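Local atomic coordinates of acyl-coenzyme A oxidase acox-1.2 (Caenorhabditis elegans, PDB entry 5K3J), a protein that catalyses the FAD-dependent first step of peroxisomal beta-oxidation on the side chains of ascaroside pheromones, passing electrons to oxygen to give hydrogen peroxide. Residues 28-31 and 35-38; 40-45 and 96-101; 67-72 and 105-110. All coordinates share one frame; numbering follows the deposited sequence.

Interaction 1 (28-31 and 35-38); sequences MAAV and SEEF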
ATOM      1  N   MET A  28      10.850  28.515   7.230  1.00 57.30           N
ATOM      2  CA  MET A  28      10.852  27.060   7.293  1.00 54.68           C
ATOM      3  C   MET A  28      11.120  26.458   5.917  1.00 54.09           C
ATOM      4  O   MET A  28      11.843  25.470   5.792  1.00 49.43           O
ATOM      5  CB  MET A  28       9.529  26.533   7.841  1.00 54.64           C
ATOM      6  CG  MET A  28       9.465  25.016   7.888  1.00 56.75           C
ATOM      7  SD  MET A  28      10.526  24.288   9.147  1.00 58.29           S
ATOM      8  CE  MET A  28       9.498  24.494  10.595  1.00 59.00           C
ATOM      9  N   ALA A  29      10.535  27.066   4.889  1.00 40.70           N
ATOM     10  CA  ALA A  29      10.732  26.617   3.516  1.00 43.87           C
ATOM     11  C   ALA A  29      12.213  26.641   3.163  1.00 46.93           C
ATOM     12  O   ALA A  29      12.729  25.703   2.549  1.00 50.71           O
ATOM     13  CB  ALA A  29       9.944  27.479   2.552  1.00 43.28           C
ATOM     14  N   ALA A  30      12.888  27.718   3.561  1.00 52.06           N
ATOM     15  CA  ALA A  30      14.314  27.891   3.307  1.00 55.19           C
ATOM     16  C   ALA A  30      15.130  26.762   3.920  1.00 55.45           C
ATOM     17  O   ALA A  30      16.106  26.289   3.336  1.00 55.73           O
ATOM     18  CB  ALA A  30      14.778  29.234   3.846  1.00 56.36           C
ATOM     19  N   VAL A  31      14.716  26.336   5.105  1.00 64.42           N
ATOM     20  CA  VAL A  31      15.368  25.235   5.797  1.00 68.07           C
ATOM     21  C   VAL A  31      15.131  23.922   5.059  1.00 74.17           C
ATOM     22  O   VAL A  31      16.070  23.176   4.777  1.00 77.98           O
ATOM     23  CB  VAL A  31      14.859  25.102   7.242  1.00 67.00           C
ATOM     24  CG1 VAL A  31      15.464  23.884   7.919  1.00 67.79           C
ATOM     25  CG2 VAL A  31      15.163  26.369   8.026  1.00 72.40           C
ATOM     26  N   SER A  35      18.255  26.279   1.290  1.00 47.06           N
ATOM     27  CA  SER A  35      18.719  27.653   1.150  1.00 49.62           C
ATOM     28  C   SER A  35      17.572  28.614   0.884  1.00 52.47           C
ATOM     29  O   SER A  35      16.602  28.270   0.210  1.00 57.93           O
ATOM     30  CB  SER A  35      19.749  27.763   0.024  1.00 48.36           C
ATOM     31  OG  SER A  35      19.150  27.532  -1.237  1.00 51.27           O
ATOM     32  N   GLU A  36      17.701  29.825   1.417  1.00 68.21           N
ATOM     33  CA  GLU A  36      16.719  30.878   1.200  1.00 68.00           C
ATOM     34  C   GLU A  36      16.598  31.212  -0.282  1.00 63.26           C
ATOM     35  O   GLU A  36      15.497  31.416  -0.794  1.00 58.77           O
ATOM     36  CB  GLU A  36      17.096  32.126   2.005  1.00 70.48           C
ATOM     37  CG  GLU A  36      16.525  33.431   1.470  1.00 73.83           C
ATOM     38  CD  GLU A  36      15.012  33.513   1.571  1.00 74.74           C
ATOM     39  OE1 GLU A  36      14.465  34.605   1.315  1.00 67.66           O
ATOM     40  OE2 GLU A  36      14.371  32.495   1.905  1.00 82.42           O
ATOM     41  N   GLU A  37      17.736  31.254  -0.963  1.00 64.96           N
ATOM     42  CA  GLU A  37      17.777  31.551  -2.390  1.00 70.39           C
ATOM     43  C   GLU A  37      16.959  30.559  -3.211  1.00 71.27           C
ATOM     44  O   GLU A  37      16.188  30.960  -4.080  1.00 70.11           O
ATOM     45  CB  GLU A  37      19.220  31.562  -2.889  1.00 72.41           C
ATOM     46  CG  GLU A  37      19.362  31.709  -4.396  1.00 79.63           C
ATOM     47  CD  GLU A  37      19.092  33.121  -4.880  1.00 80.97           C
ATOM     48  OE1 GLU A  37      17.914  33.450  -5.123  1.00 79.08           O
ATOM     49  OE2 GLU A  37      20.060  33.900  -5.025  1.00 82.53           O
ATOM     50  N   PHE A  38      17.127  29.268  -2.939  1.00 59.26           N
ATOM     51  CA  PHE A  38      16.388  28.248  -3.679  1.00 56.42           C
ATOM     52  C   PHE A  38      14.912  28.251  -3.309  1.00 54.91           C
ATOM     53  O   PHE A  38      14.051  28.112  -4.177  1.00 51.51           O
ATOM     54  CB  PHE A  38      16.967  26.853  -3.442  1.00 55.61           C
ATOM     55  CG  PHE A  38      16.177  25.758  -4.101  1.00 52.82           C
ATOM     56  CD1 PHE A  38      15.811  25.865  -5.432  1.00 51.00           C
ATOM     57  CD2 PHE A  38      15.797  24.624  -3.396  1.00 56.01           C
ATOM     58  CE1 PHE A  38      15.080  24.870  -6.048  1.00 48.43           C
ATOM     59  CE2 PHE A  38      15.065  23.621  -4.011  1.00 50.71           C
ATOM     60  CZ  PHE A  38      14.707  23.746  -5.338  1.00 49.04           C
TER
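Glu36 bends back over the methyl group of Ala30 through two torsions: CG stands roughly anti to its backbone N (chi1 156°), and a turn at chi2 (66°) then folds the chain so that its carboxylate comes round to the alanine. As a result OE2 of Glu36 lies 3.8 Å from CB of Ala30. The same methyl also rests against the backbone of the glutamate, with CB of Ala30 3.7 Å from CA of Glu36, and CB of Glu36 lies 4.1 Å from CB of Ala30. This is van der Waals contact between a small residue near the end of one helix and the first turn of the next. Ala30, with only a methyl group, is compatible with so close an approach, CA of Ala30 and CA of Glu36 being 4.4 Å apart. Although O of Ala30 is 3.0 Å from N of Ser35, the angle is too poor for a hydrogen bond.

Ser35 holds the N-cap position of the following helix. OG of Ser35 accepts from N of Phe38 at 3.2 Å, with a fairly straight N-H...O angle of 153°, and so serves an amide of the first turn that has no earlier helical carbonyl to bond.

The contact closes a tight connection between two helices, at the surface and away from the annotated sites. Met28 packs on helices 343-363 and 549-569 and Val31 on Phe354 of the former, while Phe38 of the second helix touches Glu94 and Glu95 of helix 93-103.

Interaction 2 (40-45 and 96-101); sequences RRRREI and SLHLHR
Arg42 folds around the ring of His98, so that one side chain meets the imidazole both over a face and at an edge. The setting is a helix pair in the N-terminal helical region of the acyl-CoA oxidase: the axes of segments 40-45 and 96-101 approach to 10.2 Å and run in broadly the same direction, 37° apart.

The start of the arginine chain provides a CH-pi contact, its CB lying over the face of the His98 ring, 3.9 Å from the centroid and displaced toward the CE1 rim. A bend at chi3 (65°) of Arg42 then carries the chain past the rim of the ring, where the guanidinium stands nearly upright to the imidazole, the planes 82° apart. NH2 of Arg42 arrives at the ring edge, in its plane, while CE1 of His98 lies over a face of the guanidinium. NE of Arg42 is 2.9 Å from ND1 of His98. Further partners hold both groups: NH1 of Arg42 is hydrogen-bonded to O of Gln609, and NE2 of His98 to OG1 of Thr46, one turn on in the arginine's own helix, which also bonds to O of Arg42. Cutting Arg42 back to alanine would keep CB over the ring but would probably leave the Gln609 carbonyl without this donor and open a gap beside ND1 of His98.

Leu99 carries the packing onward to Leu80 of helix 66-82, and Arg101 reaches Glu299, a residue important for substrate specificity. Next to the polar pair, toward Ile45 and Leu99, the interface turns apolar. Ile45 lies alongside the histidine, pointing the opposite way, its CG2 near the ring plane and 3.9 Å from CD2 of His98, and the same methyl meets CD1 of Leu99 at 3.7 Å.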
ATOM      1  N   ARG A  40      13.099  30.670  -2.349  1.00 57.45           N
ATOM      2  CA  ARG A  40      12.533  31.810  -3.054  1.00 61.69           C
ATOM      3  C   ARG A  40      12.331  31.499  -4.534  1.00 59.15           C
ATOM      4  O   ARG A  40      11.324  31.887  -5.129  1.00 60.03           O
ATOM      5  CB  ARG A  40      13.440  33.028  -2.883  1.00 65.85           C
ATOM      6  CG  ARG A  40      13.411  34.012  -4.035  1.00 69.26           C
ATOM      7  CD  ARG A  40      12.195  34.919  -3.973  1.00 72.24           C
ATOM      8  NE  ARG A  40      12.463  36.198  -4.622  1.00 78.16           N
ATOM      9  CZ  ARG A  40      11.526  36.981  -5.149  1.00 83.33           C
ATOM     10  NH1 ARG A  40      10.252  36.610  -5.116  1.00 82.01           N
ATOM     11  NH2 ARG A  40      11.862  38.132  -5.716  1.00 89.12           N
ATOM     12  N   ARG A  41      13.299  30.797  -5.119  1.00 46.26           N
ATOM     13  CA  ARG A  41      13.229  30.409  -6.524  1.00 44.52           C
ATOM     14  C   ARG A  41      12.026  29.509  -6.803  1.00 45.79           C
ATOM     15  O   ARG A  41      11.396  29.618  -7.853  1.00 41.95           O
ATOM     16  CB  ARG A  41      14.523  29.709  -6.952  1.00 45.60           C
ATOM     17  CG  ARG A  41      15.689  30.660  -7.191  1.00 43.12           C
ATOM     18  CD  ARG A  41      15.449  31.519  -8.418  1.00 42.53           C
ATOM     19  NE  ARG A  41      15.527  30.730  -9.643  1.00 43.44           N
ATOM     20  CZ  ARG A  41      14.766  30.931 -10.713  1.00 42.84           C
ATOM     21  NH1 ARG A  41      13.858  31.896 -10.712  1.00 37.32           N
ATOM     22  NH2 ARG A  41      14.911  30.161 -11.782  1.00 45.81           N
ATOM     23  N   ARG A  42      11.700  28.639  -5.851  1.00 50.01           N
ATOM     24  CA  ARG A  42      10.581  27.710  -6.003  1.00 44.86           C
ATOM     25  C   ARG A  42       9.259  28.443  -6.178  1.00 51.45           C
ATOM     26  O   ARG A  42       8.439  28.082  -7.027  1.00 56.34           O
ATOM     27  CB  ARG A  42      10.484  26.788  -4.797  1.00 44.34           C
ATOM     28  CG  ARG A  42      11.651  25.843  -4.636  1.00 44.41           C
ATOM     29  CD  ARG A  42      11.347  24.830  -3.555  1.00 40.45           C
ATOM     30  NE  ARG A  42      10.241  23.948  -3.923  1.00 42.58           N
ATOM     31  CZ  ARG A  42       8.975  24.113  -3.540  1.00 42.57           C
ATOM     32  NH1 ARG A  42       8.636  25.130  -2.751  1.00 46.52           N
ATOM     33  NH2 ARG A  42       8.047  23.248  -3.931  1.00 38.50           N
ATOM     34  N   ARG A  43       9.052  29.465  -5.355  1.00 42.21           N
ATOM     35  CA  ARG A  43       7.848  30.273  -5.446  1.00 38.63           C
ATOM     36  C   ARG A  43       7.919  31.113  -6.716  1.00 37.76           C
ATOM     37  O   ARG A  43       6.913  31.327  -7.391  1.00 42.34           O
ATOM     38  CB  ARG A  43       7.688  31.164  -4.210  1.00 39.48           C
ATOM     39  CG  ARG A  43       8.028  30.479  -2.885  1.00 40.07           C
ATOM     40  CD  ARG A  43       7.844  31.432  -1.702  1.00 40.26           C
ATOM     41  NE  ARG A  43       8.745  31.125  -0.592  1.00 39.09           N
ATOM     42  CZ  ARG A  43       9.804  31.861  -0.268  1.00 38.53           C
ATOM     43  NH1 ARG A  43      10.097  32.952  -0.968  1.00 37.41           N
ATOM     44  NH2 ARG A  43      10.570  31.512   0.758  1.00 38.00           N
ATOM     45  N   GLU A  44       9.126  31.567  -7.040  1.00 56.14           N
ATOM     46  CA  GLU A  44       9.365  32.372  -8.231  1.00 59.28           C
ATOM     47  C   GLU A  44       9.037  31.582  -9.497  1.00 53.99           C
ATOM     48  O   GLU A  44       8.404  32.104 -10.413  1.00 48.31           O
ATOM     49  CB  GLU A  44      10.816  32.852  -8.258  1.00 61.70           C
ATOM     50  CG  GLU A  44      11.071  34.022  -9.183  1.00 67.28           C
ATOM     51  CD  GLU A  44      12.448  34.615  -8.989  1.00 74.52           C
ATOM     52  OE1 GLU A  44      13.020  34.460  -7.886  1.00 79.96           O
ATOM     53  OE2 GLU A  44      12.959  35.232  -9.944  1.00 74.10           O
ATOM     54  N   ILE A  45       9.461  30.323  -9.533  1.00 46.00           N
ATOM     55  CA  ILE A  45       9.191  29.445 -10.666  1.00 44.13           C
ATOM     56  C   ILE A  45       7.708  29.104 -10.743  1.00 43.59           C
ATOM     57  O   ILE A  45       7.096  29.177 -11.808  1.00 45.01           O
ATOM     58  CB  ILE A  45      10.008  28.150 -10.571  1.00 44.22           C
ATOM     59  CG1 ILE A  45      11.499  28.454 -10.721  1.00 42.65           C
ATOM     60  CG2 ILE A  45       9.586  27.169 -11.640  1.00 46.41           C
ATOM     61  CD1 ILE A  45      12.408  27.389 -10.118  1.00 42.02           C
ATOM     62  N   SER A  96      15.430  22.199 -11.575  1.00 43.78           N
ATOM     63  CA  SER A  96      14.810  21.370 -12.605  1.00 38.82           C
ATOM     64  C   SER A  96      13.860  20.353 -11.984  1.00 36.68           C
ATOM     65  O   SER A  96      12.808  20.044 -12.550  1.00 34.24           O
ATOM     66  CB  SER A  96      15.872  20.655 -13.440  1.00 36.80           C
ATOM     67  OG  SER A  96      15.329  20.209 -14.666  1.00 35.26           O
ATOM     68  N   LEU A  97      14.238  19.841 -10.816  1.00 24.74           N
ATOM     69  CA  LEU A  97      13.393  18.915 -10.077  1.00 24.23           C
ATOM     70  C   LEU A  97      12.111  19.581  -9.598  1.00 27.60           C
ATOM     71  O   LEU A  97      11.046  18.972  -9.642  1.00 30.73           O
ATOM     72  CB  LEU A  97      14.150  18.325  -8.888  1.00 23.09           C
ATOM     73  CG  LEU A  97      15.175  17.236  -9.218  1.00 23.33           C
ATOM     74  CD1 LEU A  97      15.644  16.533  -7.947  1.00 21.65           C
ATOM     75  CD2 LEU A  97      14.625  16.232 -10.233  1.00 21.75           C
ATOM     76  N   HIS A  98      12.209  20.825  -9.139  1.00 34.93           N
ATOM     77  CA  HIS A  98      11.019  21.552  -8.710  1.00 31.32           C
ATOM     78  C   HIS A  98      10.092  21.794  -9.892  1.00 28.99           C
ATOM     79  O   HIS A  98       8.880  21.605  -9.793  1.00 33.43           O
ATOM     80  CB  HIS A  98      11.378  22.888  -8.063  1.00 30.93           C
ATOM     81  CG  HIS A  98      10.190  23.764  -7.809  1.00 30.33           C
ATOM     82  ND1 HIS A  98       9.374  23.615  -6.707  1.00 30.57           N
ATOM     83  CD2 HIS A  98       9.666  24.784  -8.529  1.00 32.11           C
ATOM     84  CE1 HIS A  98       8.407  24.513  -6.753  1.00 30.27           C
ATOM     85  NE2 HIS A  98       8.561  25.236  -7.848  1.00 32.92           N
ATOM     86  N   LEU A  99      10.674  22.209 -11.013  1.00 30.56           N
ATOM     87  CA  LEU A  99       9.897  22.525 -12.203  1.00 30.54           C
ATOM     88  C   LEU A  99       9.152  21.305 -12.744  1.00 32.29           C
ATOM     89  O   LEU A  99       7.992  21.404 -13.140  1.00 33.35           O
ATOM     90  CB  LEU A  99      10.804  23.111 -13.284  1.00 28.05           C
ATOM     91  CG  LEU A  99      10.088  23.542 -14.560  1.00 27.64           C
ATOM     92  CD1 LEU A  99       9.076  24.615 -14.236  1.00 30.63           C
ATOM     93  CD2 LEU A  99      11.078  24.035 -15.602  1.00 26.19           C
ATOM     94  N   HIS A 100       9.815  20.152 -12.748  1.00 34.51           N
ATOM     95  CA  HIS A 100       9.220  18.944 -13.301  1.00 33.45           C
ATOM     96  C   HIS A 100       8.260  18.283 -12.315  1.00 32.66           C
ATOM     97  O   HIS A 100       7.203  17.793 -12.713  1.00 31.42           O
ATOM     98  CB  HIS A 100      10.313  17.963 -13.729  1.00 32.72           C
ATOM     99  CG  HIS A 100      11.036  18.377 -14.972  1.00 31.87           C
ATOM    100  ND1 HIS A 100      12.078  19.282 -14.964  1.00 31.21           N
ATOM    101  CD2 HIS A 100      10.858  18.025 -16.267  1.00 30.88           C
ATOM    102  CE1 HIS A 100      12.512  19.462 -16.198  1.00 31.40           C
ATOM    103  NE2 HIS A 100      11.789  18.709 -17.008  1.00 31.41           N
ATOM    104  N   ARG A 101       8.617  18.275 -11.032  1.00 26.85           N
ATOM    105  CA  ARG A 101       7.732  17.715 -10.012  1.00 25.71           C
ATOM    106  C   ARG A 101       6.418  18.485  -9.961  1.00 25.71           C
ATOM    107  O   ARG A 101       5.377  17.922  -9.628  1.00 23.86           O
ATOM    108  CB  ARG A 101       8.383  17.732  -8.628  1.00 25.35           C
ATOM    109  CG  ARG A 101       9.391  16.619  -8.362  1.00 26.12           C
ATOM    110  CD  ARG A 101       9.997  16.780  -6.972  1.00 28.24           C
ATOM    111  NE  ARG A 101      11.040  15.803  -6.678  1.00 29.80           N
ATOM    112  CZ  ARG A 101      12.048  16.035  -5.845  1.00 31.99           C
ATOM    113  NH1 ARG A 101      12.146  17.215  -5.246  1.00 32.82           N
ATOM    114  NH2 ARG A 101      12.964  15.101  -5.618  1.00 33.11           N
TER

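Interaction 3 (67-72 and 105-110); sequences EEKVTE and GYEGHP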
ATOM      1  N   GLU A  67      -3.084   5.444 -22.135  1.00 42.21           N
ATOM      2  CA  GLU A  67      -2.510   6.029 -23.345  1.00 46.57           C
ATOM      3  C   GLU A  67      -2.559   7.552 -23.291  1.00 46.82           C
ATOM      4  O   GLU A  67      -1.602   8.220 -23.680  1.00 48.06           O
ATOM      5  CB  GLU A  67      -3.236   5.525 -24.594  1.00 49.38           C
ATOM      6  CG  GLU A  67      -2.750   6.154 -25.897  1.00 56.10           C
ATOM      7  CD  GLU A  67      -2.884   5.219 -27.091  1.00 62.79           C
ATOM      8  OE1 GLU A  67      -3.860   4.438 -27.138  1.00 66.54           O
ATOM      9  OE2 GLU A  67      -2.003   5.258 -27.978  1.00 62.61           O
ATOM     10  N   GLU A  68      -3.668   8.098 -22.799  1.00 22.59           N
ATOM     11  CA  GLU A  68      -3.801   9.547 -22.648  1.00 22.82           C
ATOM     12  C   GLU A  68      -2.802  10.097 -21.629  1.00 25.33           C
ATOM     13  O   GLU A  68      -2.445  11.276 -21.680  1.00 27.92           O
ATOM     14  CB  GLU A  68      -5.227   9.923 -22.234  1.00 22.91           C
ATOM     15  CG  GLU A  68      -6.286   9.634 -23.294  1.00 22.56           C
ATOM     16  CD  GLU A  68      -7.704   9.910 -22.809  1.00 25.37           C
ATOM     17  OE1 GLU A  68      -7.888  10.080 -21.586  1.00 25.98           O
ATOM     18  OE2 GLU A  68      -8.631   9.962 -23.651  1.00 27.36           O
ATOM     19  N   LYS A  69      -2.356   9.241 -20.710  1.00 30.75           N
ATOM     20  CA  LYS A  69      -1.353   9.623 -19.717  1.00 29.71           C
ATOM     21  C   LYS A  69       0.036   9.740 -20.345  1.00 32.06           C
ATOM     22  O   LYS A  69       0.770  10.687 -20.059  1.00 31.62           O
ATOM     23  CB  LYS A  69      -1.331   8.620 -18.560  1.00 27.91           C
ATOM     24  CG  LYS A  69      -2.368   8.894 -17.475  1.00 27.25           C
ATOM     25  CD  LYS A  69      -2.504   7.713 -16.528  1.00 23.22           C
ATOM     26  CE  LYS A  69      -3.486   8.003 -15.401  1.00 24.02           C
ATOM     27  NZ  LYS A  69      -3.089   9.197 -14.593  1.00 24.36           N
ATOM     28  N   VAL A  70       0.391   8.773 -21.190  1.00 37.05           N
ATOM     29  CA  VAL A  70       1.636   8.827 -21.953  1.00 38.07           C
ATOM     30  C   VAL A  70       1.655  10.066 -22.839  1.00 37.66           C
ATOM     31  O   VAL A  70       2.650  10.794 -22.889  1.00 38.21           O
ATOM     32  CB  VAL A  70       1.826   7.575 -22.832  1.00 38.39           C
ATOM     33  CG1 VAL A  70       3.089   7.705 -23.668  1.00 37.33           C
ATOM     34  CG2 VAL A  70       1.884   6.330 -21.974  1.00 38.45           C
ATOM     35  N   THR A  71       0.540  10.292 -23.529  1.00 28.86           N
ATOM     36  CA  THR A  71       0.366  11.465 -24.374  1.00 27.30           C
ATOM     37  C   THR A  71       0.587  12.760 -23.602  1.00 27.53           C
ATOM     38  O   THR A  71       1.277  13.665 -24.066  1.00 27.58           O
ATOM     39  CB  THR A  71      -1.047  11.502 -25.000  1.00 24.84           C
ATOM     40  OG1 THR A  71      -1.233  10.356 -25.843  1.00 25.57           O
ATOM     41  CG2 THR A  71      -1.230  12.766 -25.827  1.00 24.20           C
ATOM     42  N   GLU A  72       0.011  12.829 -22.410  1.00 33.88           N
ATOM     43  CA  GLU A  72       0.043  14.050 -21.615  1.00 34.90           C
ATOM     44  C   GLU A  72       1.421  14.333 -21.027  1.00 35.95           C
ATOM     45  O   GLU A  72       1.831  15.490 -20.921  1.00 35.87           O
ATOM     46  CB  GLU A  72      -1.005  13.974 -20.501  1.00 33.63           C
ATOM     47  CG  GLU A  72      -0.946  15.089 -19.470  1.00 34.84           C
ATOM     48  CD  GLU A  72      -1.342  16.459 -20.009  1.00 34.91           C
ATOM     49  OE1 GLU A  72      -1.597  16.607 -21.225  1.00 30.70           O
ATOM     50  OE2 GLU A  72      -1.402  17.402 -19.195  1.00 35.72           O
ATOM     51  N   GLY A 105       4.856  16.257 -12.951  1.00 26.55           N
ATOM     52  CA  GLY A 105       4.309  15.396 -11.923  1.00 27.24           C
ATOM     53  C   GLY A 105       5.155  14.156 -11.718  1.00 27.90           C
ATOM     54  O   GLY A 105       6.299  14.080 -12.179  1.00 28.65           O
ATOM     55  N   TYR A 106       4.584  13.173 -11.036  1.00 24.33           N
ATOM     56  CA  TYR A 106       5.333  11.990 -10.655  1.00 23.52           C
ATOM     57  C   TYR A 106       5.055  10.787 -11.552  1.00 22.86           C
ATOM     58  O   TYR A 106       5.806   9.814 -11.529  1.00 21.45           O
ATOM     59  CB  TYR A 106       5.016  11.616  -9.211  1.00 25.82           C
ATOM     60  CG  TYR A 106       5.099  12.751  -8.218  1.00 27.61           C
ATOM     61  CD1 TYR A 106       6.062  13.750  -8.331  1.00 29.11           C
ATOM     62  CD2 TYR A 106       4.209  12.817  -7.156  1.00 29.14           C
ATOM     63  CE1 TYR A 106       6.127  14.783  -7.409  1.00 32.24           C
ATOM     64  CE2 TYR A 106       4.269  13.839  -6.237  1.00 33.17           C
ATOM     65  CZ  TYR A 106       5.231  14.820  -6.368  1.00 33.54           C
ATOM     66  OH  TYR A 106       5.303  15.848  -5.457  1.00 33.31           O
ATOM     67  N   GLU A 107       3.994  10.857 -12.351  1.00 28.42           N
ATOM     68  CA  GLU A 107       3.500   9.674 -13.051  1.00 27.41           C
ATOM     69  C   GLU A 107       4.309   9.290 -14.291  1.00 27.49           C
ATOM     70  O   GLU A 107       4.050   8.253 -14.903  1.00 27.54           O
ATOM     71  CB  GLU A 107       2.035   9.876 -13.428  1.00 26.58           C
ATOM     72  CG  GLU A 107       1.195  10.369 -12.268  1.00 27.60           C
ATOM     73  CD  GLU A 107      -0.278  10.080 -12.452  1.00 29.14           C
ATOM     74  OE1 GLU A 107      -0.611   9.177 -13.248  1.00 27.62           O
ATOM     75  OE2 GLU A 107      -1.099  10.755 -11.796  1.00 30.41           O
ATOM     76  N   GLY A 108       5.285  10.114 -14.661  1.00 13.44           N
ATOM     77  CA  GLY A 108       6.226   9.747 -15.705  1.00 12.71           C
ATOM     78  C   GLY A 108       6.199  10.629 -16.937  1.00 12.46           C
ATOM     79  O   GLY A 108       5.175  11.228 -17.269  1.00 13.59           O
ATOM     80  N   HIS A 109       7.342  10.693 -17.616  1.00 26.05           N
ATOM     81  CA  HIS A 109       7.494  11.474 -18.839  1.00 27.02           C
ATOM     82  C   HIS A 109       8.690  10.928 -19.627  1.00 26.04           C
ATOM     83  O   HIS A 109       9.540  10.241 -19.058  1.00 25.92           O
ATOM     84  CB  HIS A 109       7.674  12.957 -18.509  1.00 28.67           C
ATOM     85  CG  HIS A 109       8.880  13.249 -17.671  1.00 28.85           C
ATOM     86  ND1 HIS A 109      10.098  13.597 -18.215  1.00 30.22           N
ATOM     87  CD2 HIS A 109       9.055  13.243 -16.328  1.00 28.46           C
ATOM     88  CE1 HIS A 109      10.969  13.797 -17.242  1.00 30.52           C
ATOM     89  NE2 HIS A 109      10.363  13.587 -16.088  1.00 28.76           N
ATOM     90  N   PRO A 110       8.755  11.221 -20.938  1.00 23.19           N
ATOM     91  CA  PRO A 110       9.809  10.672 -21.803  1.00 23.16           C
ATOM     92  C   PRO A 110      11.248  10.882 -21.316  1.00 23.37           C
ATOM     93  O   PRO A 110      12.137  10.167 -21.773  1.00 23.21           O
ATOM     94  CB  PRO A 110       9.584  11.418 -23.122  1.00 24.01           C
ATOM     95  CG  PRO A 110       8.137  11.684 -23.141  1.00 23.42           C
ATOM     96  CD  PRO A 110       7.757  11.976 -21.717  1.00 23.42           C
TER
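A salt bridge between Lys69 and Glu107 pins the loop that links helix 93-103 to helix 112-125 against the first turns of helix 66-82. It carries the contact almost alone, because the backbones stay well apart: CA of Lys69 and CA of Glu107, the nearest such pair, are 8.2 Å from each other. Each side chain spans part of that gap. The lysine runs out nearly extended until a last turn at chi4 (-58°) sets its ammonium group against the carboxylate, and the glutamate is extended beyond CG to meet it.

NZ of Lys69 donates to OE1 of Glu107 at 2.8 Å. It comes in on the syn side of that oxygen, 23° out of the carboxylate plane. The grip is one-armed, since NZ of Lys69 is 3.8 Å from OE2 of Glu107. That second oxygen is instead hydrogen-bonded to OH of Tyr417, so the carboxylate is held at both oxygens and its rotation is restrained. The ammonium has a further mate in O of Tyr61.

The loop itself is shaped by glycines at Gly105 and Gly108, both with positive phi, the first of them ending the helical course of the chain. Its backbone also bonds to Ala245 through Glu107. Farther along, Pro110 packs on Leu652 of the second subunit, while the Glu107 side chain lies about 10 Å from the bound ascaroside-CoA and about 11 Å from FAD.

Because Glu107 is buried, its carboxylate would be costly to keep charged alone; an ammonium on one oxygen and a hydroxyl on the other probably stabilise the ionised form, while the lysine's charge is likely to be steadied in turn by the carboxylate and the Tyr61 carbonyl.

Overall arrangement
From the N terminus, interaction 1 comes first and closes only the short turn between helices 25-32 and 36-49. Interaction 2 starts farther along helix 36-49 and closes a loop of fifty residues at helix 93-103. Interaction 3 opens within that loop, on helix 66-82, and closes beyond it at 105-110, so interactions 2 and 3 cross, whereas interaction 1 precedes both in series. Neighbouring contacts also touch: Glu36 packs on Arg43, Arg101 packs on Tyr106, and O of His100 probably accepts from N of Gly105. Together they join helices 25-32, 36-49, 66-82 and 93-103 and the loop after the last of these, from a surface turn to the neighbourhood of the second subunit.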